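Local coordinates for Mlr6093 protein (Mesorhizobium loti, PDB 2QJ8), which probably acts as a zinc-dependent hydrolase of the aspartoacylase and succinylglutamate desuccinylase family, cleaving non-peptide amide or ester bonds, at residues Ala125-Arg128 with Leu129-Val133; Asp162-Thr165 with Lys166-Ile170; Asp188-Phe191 with Asp192-His196. All blocks are in the same frame, centred on the assembly; numbering follows the deposited sequence.

Contact 1 (Ala125-Arg128 with Leu129-Val133); sequences AISR and LLLPV
The C-terminal end of helix 118-129 runs out here into a short 3-10 turn, and Ile126 O accepts two backbone bonds at the change of course. One step earlier the helix is still regular: Leu129 N donates to Ala125 O at 3.1 Å. Of the two donors to Ile126 O, Leu130 N reaches it at 2.9 Å from above the carbonyl plane, 35° out of it. Leu131 N approaches more nearly in line with the carbonyl, at 3.0 Å and with an N-H...O angle of 166°, and this wider bond runs from i+5 instead of i+4. Pro132 has no N-H to continue the series. Its ring methylenes lie against the last carbonyls instead, CD at 3.3 Å from Ser127 O and CG at 3.4 Å from Arg128 O. Leu131 leans back on the helix: with its CG beside the backbone N (chi1 -62°), CG comes within 4.2 Å of Ile126 CG2, and CD1 lies 3.8 Å from Ser127 OG. The hydroxyl of Ser127 is itself hydrogen-bonded to Ala123 O, one turn back, while the guanidinium of Arg128 forms a salt bridge with Asp124. Leu130 packs on Ile82 and Leu49, and Ala125, Ile126 and Leu129 cover Leu22 of strand 16-24. Val133 N then donates to Leu130 O, closing the 3-10 turn. The i to i+5 bond makes a pi-type turn at the C-terminal end of this helix, running into the 3-10 turn just ahead of strand 136-144 in the catalytic domain.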
ATOM      1  N   ALA A 125      -6.932 -24.807 -15.447  1.00 26.35           N
ATOM      2  CA  ALA A 125      -7.046 -25.753 -14.343  1.00 24.86           C
ATOM      3  C   ALA A 125      -8.251 -25.455 -13.472  1.00 23.81           C
ATOM      4  O   ALA A 125      -8.973 -26.373 -13.108  1.00 24.55           O
ATOM      5  CB  ALA A 125      -5.770 -25.728 -13.461  1.00 22.89           C
ATOM      6  N   ILE A 126      -8.455 -24.175 -13.147  1.00 23.14           N
ATOM      7  CA  ILE A 126      -9.592 -23.713 -12.338  1.00 26.09           C
ATOM      8  C   ILE A 126     -10.905 -23.930 -13.098  1.00 25.73           C
ATOM      9  O   ILE A 126     -11.914 -24.352 -12.512  1.00 27.83           O
ATOM     10  CB  ILE A 126      -9.420 -22.205 -11.927  1.00 25.63           C
ATOM     11  CG1 ILE A 126      -8.241 -22.053 -10.945  1.00 28.91           C
ATOM     12  CG2 ILE A 126     -10.694 -21.642 -11.305  1.00 24.33           C
ATOM     13  CD1 ILE A 126      -7.716 -20.619 -10.809  1.00 28.98           C
ATOM     14  N   SER A 127     -10.869 -23.630 -14.387  1.00 23.65           N
ATOM     15  CA  SER A 127     -12.012 -23.752 -15.286  1.00 28.10           C
ATOM     16  C   SER A 127     -12.450 -25.182 -15.552  1.00 29.02           C
ATOM     17  O   SER A 127     -13.647 -25.431 -15.685  1.00 30.66           O
ATOM     18  CB  SER A 127     -11.730 -23.043 -16.615  1.00 28.19           C
ATOM     19  OG  SER A 127     -11.449 -21.664 -16.387  1.00 36.30           O
ATOM     20  N   ARG A 128     -11.501 -26.110 -15.646  1.00 29.83           N
ATOM     21  CA  ARG A 128     -11.833 -27.517 -15.841  1.00 29.26           C
ATOM     22  C   ARG A 128     -12.228 -28.264 -14.556  1.00 30.80           C
ATOM     23  O   ARG A 128     -13.146 -29.093 -14.592  1.00 31.31           O
ATOM     24  CB  ARG A 128     -10.713 -28.235 -16.596  1.00 31.45           C
ATOM     25  CG  ARG A 128     -10.713 -27.883 -18.062  1.00 34.33           C
ATOM     26  CD  ARG A 128      -9.434 -28.215 -18.776  1.00 37.16           C
ATOM     27  NE  ARG A 128      -9.080 -29.636 -18.715  1.00 41.62           N
ATOM     28  CZ  ARG A 128      -7.939 -30.163 -19.187  1.00 45.93           C
ATOM     29  NH1 ARG A 128      -7.024 -29.390 -19.761  1.00 42.29           N
ATOM     30  NH2 ARG A 128      -7.702 -31.480 -19.080  1.00 42.69           N
ATOM     31  N   LEU A 129     -11.594 -27.931 -13.429  1.00 28.49           N
ATOM     32  CA  LEU A 129     -11.792 -28.654 -12.170  1.00 29.70           C
ATOM     33  C   LEU A 129     -12.686 -28.048 -11.102  1.00 29.07           C
ATOM     34  O   LEU A 129     -13.239 -28.793 -10.286  1.00 31.35           O
ATOM     35  CB  LEU A 129     -10.420 -28.948 -11.554  1.00 27.86           C
ATOM     36  CG  LEU A 129      -9.631 -29.927 -12.437  1.00 30.88           C
ATOM     37  CD1 LEU A 129      -8.174 -29.731 -12.324  1.00 43.48           C
ATOM     38  CD2 LEU A 129     -10.064 -31.361 -12.093  1.00 32.20           C
ATOM     39  N   LEU A 130     -12.794 -26.727 -11.052  1.00 28.80           N
ATOM     40  CA  LEU A 130     -13.545 -26.076  -9.960  1.00 27.87           C
ATOM     41  C   LEU A 130     -14.814 -25.399 -10.427  1.00 28.23           C
ATOM     42  O   LEU A 130     -15.866 -25.611  -9.835  1.00 29.88           O
ATOM     43  CB  LEU A 130     -12.643 -25.088  -9.227  1.00 29.94           C
ATOM     44  CG  LEU A 130     -11.332 -25.621  -8.624  1.00 31.07           C
ATOM     45  CD1 LEU A 130     -10.601 -24.447  -7.923  1.00 24.32           C
ATOM     46  CD2 LEU A 130     -11.544 -26.747  -7.619  1.00 24.76           C
ATOM     47  N   LEU A 131     -14.740 -24.654 -11.524  1.00 27.84           N
ATOM     48  CA  LEU A 131     -15.913 -23.947 -12.041  1.00 28.36           C
ATOM     49  C   LEU A 131     -17.125 -24.810 -12.357  1.00 27.24           C
ATOM     50  O   LEU A 131     -18.233 -24.382 -12.063  1.00 28.71           O
ATOM     51  CB  LEU A 131     -15.561 -23.063 -13.242  1.00 26.29           C
ATOM     52  CG  LEU A 131     -14.560 -21.946 -12.977  1.00 30.09           C
ATOM     53  CD1 LEU A 131     -14.541 -21.045 -14.203  1.00 29.45           C
ATOM     54  CD2 LEU A 131     -14.907 -21.168 -11.723  1.00 29.47           C
ATOM     55  N   PRO A 132     -16.925 -26.017 -12.945  1.00 29.96           N
ATOM     56  CA  PRO A 132     -18.102 -26.836 -13.264  1.00 29.87           C
ATOM     57  C   PRO A 132     -18.925 -27.364 -12.051  1.00 29.85           C
ATOM     58  O   PRO A 132     -20.105 -27.665 -12.212  1.00 29.48           O
ATOM     59  CB  PRO A 132     -17.515 -27.988 -14.084  1.00 30.97           C
ATOM     60  CG  PRO A 132     -16.180 -27.472 -14.584  1.00 28.66           C
ATOM     61  CD  PRO A 132     -15.690 -26.686 -13.406  1.00 30.04           C
ATOM     62  N   VAL A 133     -18.327 -27.400 -10.866  1.00 27.44           N
ATOM     63  CA  VAL A 133     -19.003 -27.871  -9.675  1.00 29.73           C
ATOM     64  C   VAL A 133     -19.601 -26.773  -8.785  1.00 28.87           C
ATOM     65  O   VAL A 133     -20.143 -27.095  -7.721  1.00 28.19           O
ATOM     66  CB  VAL A 133     -18.095 -28.823  -8.881  1.00 30.48           C
ATOM     67  CG1 VAL A 133     -17.549 -29.863  -9.829  1.00 33.24           C
ATOM     68  CG2 VAL A 133     -16.946 -28.092  -8.166  1.00 30.53           C
TER

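Contact 2 (Asp162-Thr165 with Lys166-Ile170); sequences DQMT and KTVSI
Thr165 O is gripped twice by Ser169, one turn further along helix 161-172. Ser169 OG donates to it at 2.9 Å and Ser169 N at 3.0 Å, the two coming from opposite faces of the carbonyl plane. The hydroxyl reaches back because it stands next to its own backbone N, opposite the carbonyl carbon (chi1 -66°). The three bonds just before it are plain i to i+4: Lys166 N to Asp162 O at 2.9 Å, Thr167 N to Gln163 O at 3.0 Å and Val168 N to Met164 O at 2.9 Å. Val168 adds an apolar touch to its turn. Its CG2 lies 4.1 Å from CG of selenomethionine Met164, which has two conformers, so this touch holds for one of them; there the two side chains run side by side and point the same way. Thr165 OG1 likewise hydrogen-bonds a carbonyl one turn back, Ile161 O. Gln163 instead sends NE2 away from the helix to Lys200 O, while Ile170, Thr167 and Lys166 rest on Thr201 of strand 201-208. Thr165 and Ser169 thus lie on the exposed side and the other face rests on strand 201-208, in the helix that joins the adjacent parallel strands 152-155 and 178-182 as a beta-alpha-beta unit.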
ATOM      1  N   ASP A 162     -33.117 -10.796 -14.685  1.00 26.68           N
ATOM      2  CA  ASP A 162     -33.143 -11.733 -13.542  1.00 28.43           C
ATOM      3  C   ASP A 162     -31.771 -12.008 -12.956  1.00 27.97           C
ATOM      4  O   ASP A 162     -31.608 -12.012 -11.743  1.00 28.03           O
ATOM      5  CB  ASP A 162     -33.770 -13.074 -13.925  1.00 30.00           C
ATOM      6  CG  ASP A 162     -35.243 -12.979 -14.170  1.00 29.75           C
ATOM      7  OD1 ASP A 162     -35.846 -11.909 -13.894  1.00 35.65           O
ATOM      8  OD2 ASP A 162     -35.807 -13.986 -14.644  1.00 33.79           O
ATOM      9  N   GLN A 163     -30.788 -12.237 -13.811  1.00 27.60           N
ATOM     10  CA  GLN A 163     -29.445 -12.506 -13.324  1.00 28.74           C
ATOM     11  C   GLN A 163     -28.894 -11.307 -12.572  1.00 28.46           C
ATOM     12  O   GLN A 163     -28.255 -11.483 -11.529  1.00 28.19           O
ATOM     13  CB  GLN A 163     -28.520 -12.887 -14.477  1.00 28.89           C
ATOM     14  CG  GLN A 163     -27.168 -13.382 -14.035  1.00 31.37           C
ATOM     15  CD  GLN A 163     -26.255 -13.709 -15.176  1.00 27.31           C
ATOM     16  OE1 GLN A 163     -26.472 -13.291 -16.328  1.00 28.25           O
ATOM     17  NE2 GLN A 163     -25.200 -14.448 -14.866  1.00 24.87           N
HETATM   18  N   MSE A 164     -29.139 -10.103 -13.106  1.00 27.46           N
HETATM   19  CA  MSE A 164     -28.665  -8.878 -12.468  0.50 27.74           C
HETATM   20  C   MSE A 164     -29.360  -8.688 -11.128  1.00 28.00           C
HETATM   21  O   MSE A 164     -28.696  -8.404 -10.139  1.00 27.25           O
HETATM   22  CB  MSE A 164     -28.865  -7.647 -13.361  0.50 28.38           C
HETATM   23  CG  MSE A 164     -28.370  -6.328 -12.736  0.50 27.68           C
HETATM   24 SE   MSE A 164     -28.405  -4.809 -13.939  0.37 26.43          SE
HETATM   25  CE  MSE A 164     -30.247  -4.905 -14.599  0.50 33.56           C
ATOM     26  N   THR A 165     -30.668  -8.866 -11.103  1.00 29.16           N
ATOM     27  CA  THR A 165     -31.464  -8.730  -9.877  1.00 32.49           C
ATOM     28  C   THR A 165     -31.028  -9.720  -8.782  1.00 31.49           C
ATOM     29  O   THR A 165     -30.883  -9.343  -7.610  1.00 28.86           O
ATOM     30  CB  THR A 165     -32.955  -8.943 -10.187  1.00 33.11           C
ATOM     31  OG1 THR A 165     -33.324  -8.131 -11.306  1.00 29.97           O
ATOM     32  CG2 THR A 165     -33.826  -8.588  -8.988  1.00 34.84           C
ATOM     33  N   LYS A 166     -30.841 -10.977  -9.166  1.00 29.94           N
ATOM     34  CA  LYS A 166     -30.398 -11.995  -8.234  1.00 32.04           C
ATOM     35  C   LYS A 166     -29.026 -11.658  -7.660  1.00 31.78           C
ATOM     36  O   LYS A 166     -28.845 -11.695  -6.444  1.00 28.59           O
ATOM     37  CB  LYS A 166     -30.337 -13.358  -8.911  1.00 33.59           C
ATOM     38  CG  LYS A 166     -29.933 -14.545  -8.005  1.00 35.83           C
ATOM     39  CD  LYS A 166     -29.949 -15.819  -8.824  1.00 35.50           C
ATOM     40  CE  LYS A 166     -29.567 -17.028  -8.024  1.00 44.15           C
ATOM     41  NZ  LYS A 166     -29.565 -18.223  -8.924  1.00 41.40           N
ATOM     42  N   THR A 167     -28.071 -11.348  -8.535  1.00 30.61           N
ATOM     43  CA  THR A 167     -26.704 -11.060  -8.104  1.00 31.36           C
ATOM     44  C   THR A 167     -26.639  -9.811  -7.224  1.00 30.09           C
ATOM     45  O   THR A 167     -25.959  -9.840  -6.211  1.00 30.82           O
ATOM     46  CB  THR A 167     -25.720 -10.931  -9.286  1.00 29.44           C
ATOM     47  OG1 THR A 167     -25.608 -12.205  -9.947  1.00 31.06           O
ATOM     48  CG2 THR A 167     -24.339 -10.487  -8.791  1.00 31.25           C
ATOM     49  N   VAL A 168     -27.365  -8.758  -7.598  1.00 28.20           N
ATOM     50  CA  VAL A 168     -27.386  -7.513  -6.836  1.00 27.39           C
ATOM     51  C   VAL A 168     -28.024  -7.752  -5.464  1.00 27.23           C
ATOM     52  O   VAL A 168     -27.502  -7.272  -4.485  1.00 27.40           O
ATOM     53  CB  VAL A 168     -28.096  -6.365  -7.624  1.00 31.01           C
ATOM     54  CG1 VAL A 168     -28.366  -5.172  -6.744  1.00 29.20           C
ATOM     55  CG2 VAL A 168     -27.264  -5.958  -8.844  1.00 28.61           C
ATOM     56  N   SER A 169     -29.096  -8.533  -5.388  1.00 26.32           N
ATOM     57  CA  SER A 169     -29.734  -8.845  -4.101  1.00 30.62           C
ATOM     58  C   SER A 169     -28.813  -9.608  -3.149  1.00 31.12           C
ATOM     59  O   SER A 169     -28.704  -9.252  -1.967  1.00 31.23           O
ATOM     60  CB  SER A 169     -31.017  -9.629  -4.304  1.00 32.12           C
ATOM     61  OG  SER A 169     -31.969  -8.800  -4.957  1.00 43.50           O
ATOM     62  N   ILE A 170     -28.159 -10.637  -3.676  1.00 27.31           N
ATOM     63  CA  ILE A 170     -27.191 -11.412  -2.908  1.00 30.18           C
ATOM     64  C   ILE A 170     -26.059 -10.495  -2.389  1.00 29.28           C
ATOM     65  O   ILE A 170     -25.723 -10.554  -1.208  1.00 31.36           O
ATOM     66  CB  ILE A 170     -26.609 -12.606  -3.693  1.00 30.08           C
ATOM     67  CG1 ILE A 170     -27.708 -13.638  -4.007  1.00 30.76           C
ATOM     68  CG2 ILE A 170     -25.499 -13.281  -2.845  1.00 29.67           C
ATOM     69  CD1 ILE A 170     -27.264 -14.829  -4.914  1.00 29.26           C
TER

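Contact 3 (Asp188-Phe191 with Asp192-His196); sequences DGMF and DTLVH
Phe191 leaves the first turn of its helix with CG anti to the backbone N (chi1 -175°), and its ring lies against the residues four and five positions on. CB sits beside Asp192 N. From CG onward the ring is covered on one face by Val195, whose CG2 stands 3.7 Å from the ring centroid and only 6° off the ring normal, a CH-pi contact centred on the ring. Along one edge, CD1 passes Asp192 OD1 at 4.0 Å, and CE1 next meets His196 NE2 at 3.8 Å. The two rings form an offset edge-to-face pair, the edge of Phe191 turned to the face of His196, centroids 5.6 Å apart and planes at 72°. At the tip, CZ touches both methyls of Val195. Beyond the two segments the same ring meets His156, Ile158 and Phe202. This helix, 190-197, starts at Gly189, its N-cap residue, whose backbone angles would jam a CB against the carbonyl O of Asp188. Gly189 O accepts two bonds from one residue: Thr193 N at 2.9 Å, tilted a little from the carbonyl plane, and Thr193 OG1 at 2.8 Å, well above it. On the inner side, Leu194 CD2 lies alongside CG of selenomethionine Met190 in one of its two conformers, both residues packing on Phe202. Outside, the side chains of Asp188 and Asp192 run side by side, pointing the same way, and a water donates to both, to Asp188 OD1 at 2.7 Å and to Asp192 OD2, which probably eases their like charge. A second water links Asp192 OD2 to Gly189 N.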
ATOM      1  N   ASP A 188     -13.375  -8.770 -19.391  1.00 38.84           N
ATOM      2  CA  ASP A 188     -12.713  -9.835 -20.130  1.00 38.68           C
ATOM      3  C   ASP A 188     -12.270 -10.894 -19.149  1.00 37.07           C
ATOM      4  O   ASP A 188     -11.969 -10.593 -17.996  1.00 36.37           O
ATOM      5  CB  ASP A 188     -11.497  -9.335 -20.917  1.00 39.35           C
ATOM      6  CG  ASP A 188     -11.876  -8.494 -22.136  1.00 47.87           C
ATOM      7  OD1 ASP A 188     -13.078  -8.364 -22.462  1.00 54.25           O
ATOM      8  OD2 ASP A 188     -10.945  -7.963 -22.774  1.00 54.34           O
ATOM      9  N   GLY A 189     -12.344 -12.140 -19.583  1.00 34.56           N
ATOM     10  CA  GLY A 189     -11.928 -13.236 -18.765  1.00 37.53           C
ATOM     11  C   GLY A 189     -12.938 -13.863 -17.818  1.00 38.18           C
ATOM     12  O   GLY A 189     -13.920 -14.462 -18.259  1.00 36.88           O
HETATM   13  N   MSE A 190     -12.705 -13.687 -16.520  1.00 39.03           N
HETATM   14  CA  MSE A 190     -13.507 -14.337 -15.486  0.50 39.70           C
HETATM   15  C   MSE A 190     -14.960 -13.866 -15.471  1.00 38.49           C
HETATM   16  O   MSE A 190     -15.869 -14.675 -15.346  1.00 36.55           O
HETATM   17  CB  MSE A 190     -12.863 -14.139 -14.103  0.50 38.99           C
HETATM   18  CG  MSE A 190     -13.286 -15.155 -13.067  0.50 41.98           C
HETATM   19 SE   MSE A 190     -12.284 -15.063 -11.374  0.37 44.90          SE
HETATM   20  CE  MSE A 190     -10.449 -15.168 -12.022  0.50 49.67           C
ATOM     21  N   PHE A 191     -15.171 -12.564 -15.594  1.00 37.29           N
ATOM     22  CA  PHE A 191     -16.524 -12.028 -15.582  1.00 36.01           C
ATOM     23  C   PHE A 191     -17.310 -12.600 -16.745  1.00 33.58           C
ATOM     24  O   PHE A 191     -18.360 -13.192 -16.541  1.00 33.17           O
ATOM     25  CB  PHE A 191     -16.522 -10.496 -15.637  1.00 36.86           C
ATOM     26  CG  PHE A 191     -17.894  -9.888 -15.513  1.00 33.14           C
ATOM     27  CD1 PHE A 191     -18.762  -9.831 -16.605  1.00 33.11           C
ATOM     28  CD2 PHE A 191     -18.323  -9.391 -14.290  1.00 32.16           C
ATOM     29  CE1 PHE A 191     -20.025  -9.282 -16.482  1.00 29.65           C
ATOM     30  CE2 PHE A 191     -19.584  -8.843 -14.159  1.00 30.90           C
ATOM     31  CZ  PHE A 191     -20.437  -8.785 -15.258  1.00 31.64           C
ATOM     32  N   ASP A 192     -16.802 -12.424 -17.960  1.00 32.25           N
ATOM     33  CA  ASP A 192     -17.469 -12.973 -19.147  1.00 34.43           C
ATOM     34  C   ASP A 192     -17.712 -14.463 -19.056  1.00 31.51           C
ATOM     35  O   ASP A 192     -18.754 -14.950 -19.459  1.00 30.36           O
ATOM     36  CB  ASP A 192     -16.652 -12.711 -20.409  1.00 37.40           C
ATOM     37  CG  ASP A 192     -16.777 -11.289 -20.916  1.00 42.42           C
ATOM     38  OD1 ASP A 192     -17.537 -10.479 -20.332  1.00 50.64           O
ATOM     39  OD2 ASP A 192     -16.084 -10.978 -21.908  1.00 44.10           O
ATOM     40  N   THR A 193     -16.748 -15.183 -18.507  1.00 31.27           N
ATOM     41  CA  THR A 193     -16.855 -16.638 -18.362  1.00 30.69           C
ATOM     42  C   THR A 193     -17.973 -17.071 -17.423  1.00 25.60           C
ATOM     43  O   THR A 193     -18.859 -17.811 -17.812  1.00 25.14           O
ATOM     44  CB  THR A 193     -15.481 -17.240 -17.900  1.00 29.70           C
ATOM     45  OG1 THR A 193     -14.565 -17.099 -18.985  1.00 33.46           O
ATOM     46  CG2 THR A 193     -15.614 -18.719 -17.569  1.00 30.44           C
ATOM     47  N   LEU A 194     -17.963 -16.533 -16.218  1.00 25.12           N
ATOM     48  CA  LEU A 194     -18.925 -16.918 -15.192  1.00 27.57           C
ATOM     49  C   LEU A 194     -20.311 -16.352 -15.386  1.00 26.31           C
ATOM     50  O   LEU A 194     -21.310 -17.055 -15.249  1.00 28.39           O
ATOM     51  CB  LEU A 194     -18.417 -16.527 -13.808  1.00 27.51           C
ATOM     52  CG  LEU A 194     -17.312 -17.365 -13.164  1.00 33.11           C
ATOM     53  CD1 LEU A 194     -16.316 -17.875 -14.165  1.00 43.48           C
ATOM     54  CD2 LEU A 194     -16.672 -16.506 -12.087  1.00 33.57           C
ATOM     55  N   VAL A 195     -20.358 -15.070 -15.665  1.00 25.31           N
ATOM     56  CA  VAL A 195     -21.614 -14.358 -15.873  1.00 25.92           C
ATOM     57  C   VAL A 195     -22.260 -14.653 -17.223  1.00 25.05           C
ATOM     58  O   VAL A 195     -23.359 -15.203 -17.280  1.00 27.34           O
ATOM     59  CB  VAL A 195     -21.418 -12.818 -15.714  1.00 25.69           C
ATOM     60  CG1 VAL A 195     -22.734 -12.034 -15.990  1.00 24.01           C
ATOM     61  CG2 VAL A 195     -20.853 -12.510 -14.328  1.00 23.93           C
ATOM     62  N   HIS A 196     -21.600 -14.296 -18.313  1.00 26.37           N
ATOM     63  CA  HIS A 196     -22.248 -14.411 -19.609  1.00 28.05           C
ATOM     64  C   HIS A 196     -22.281 -15.823 -20.166  1.00 28.26           C
ATOM     65  O   HIS A 196     -23.342 -16.293 -20.589  1.00 29.43           O
ATOM     66  CB  HIS A 196     -21.650 -13.449 -20.648  1.00 29.65           C
ATOM     67  CG  HIS A 196     -21.784 -12.002 -20.285  1.00 32.67           C
ATOM     68  ND1 HIS A 196     -22.961 -11.449 -19.826  1.00 36.70           N
ATOM     69  CD2 HIS A 196     -20.887 -10.991 -20.330  1.00 30.20           C
ATOM     70  CE1 HIS A 196     -22.774 -10.165 -19.581  1.00 36.12           C
ATOM     71  NE2 HIS A 196     -21.523  -9.860 -19.881  1.00 31.87           N
TER
HETATM   72  O   HOH W   1     -15.748  -8.206 -21.943  1.00 39.29           O
HETATM   73  O   HOH W   2     -13.817 -12.698 -22.100  1.00 37.98           O

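How the contacts relate
Contacts 1 and 3 are partly buried, whereas contact 2 lies at the surface; all three belong to the catalytic domain. Each belongs to a different helix and a different part of it: 125-133 the C-terminal end, 162-170 nearly the whole length, 188-196 the N-terminal start. A doubly accepting carbonyl appears in each, fed by two backbone amides in contact 1 but by one residue's amide and hydroxyl in contacts 2 and 3; aromatic packing and bridging waters are found in contact 3. Contact 3 touches both others: Leu131 CD1 packs on Leu194 CD1 at 3.6 Å, and Gln163 NE2 makes a probable hydrogen bond to Val195 O at 3.1 Å. Contacts 1 and 2 do not touch.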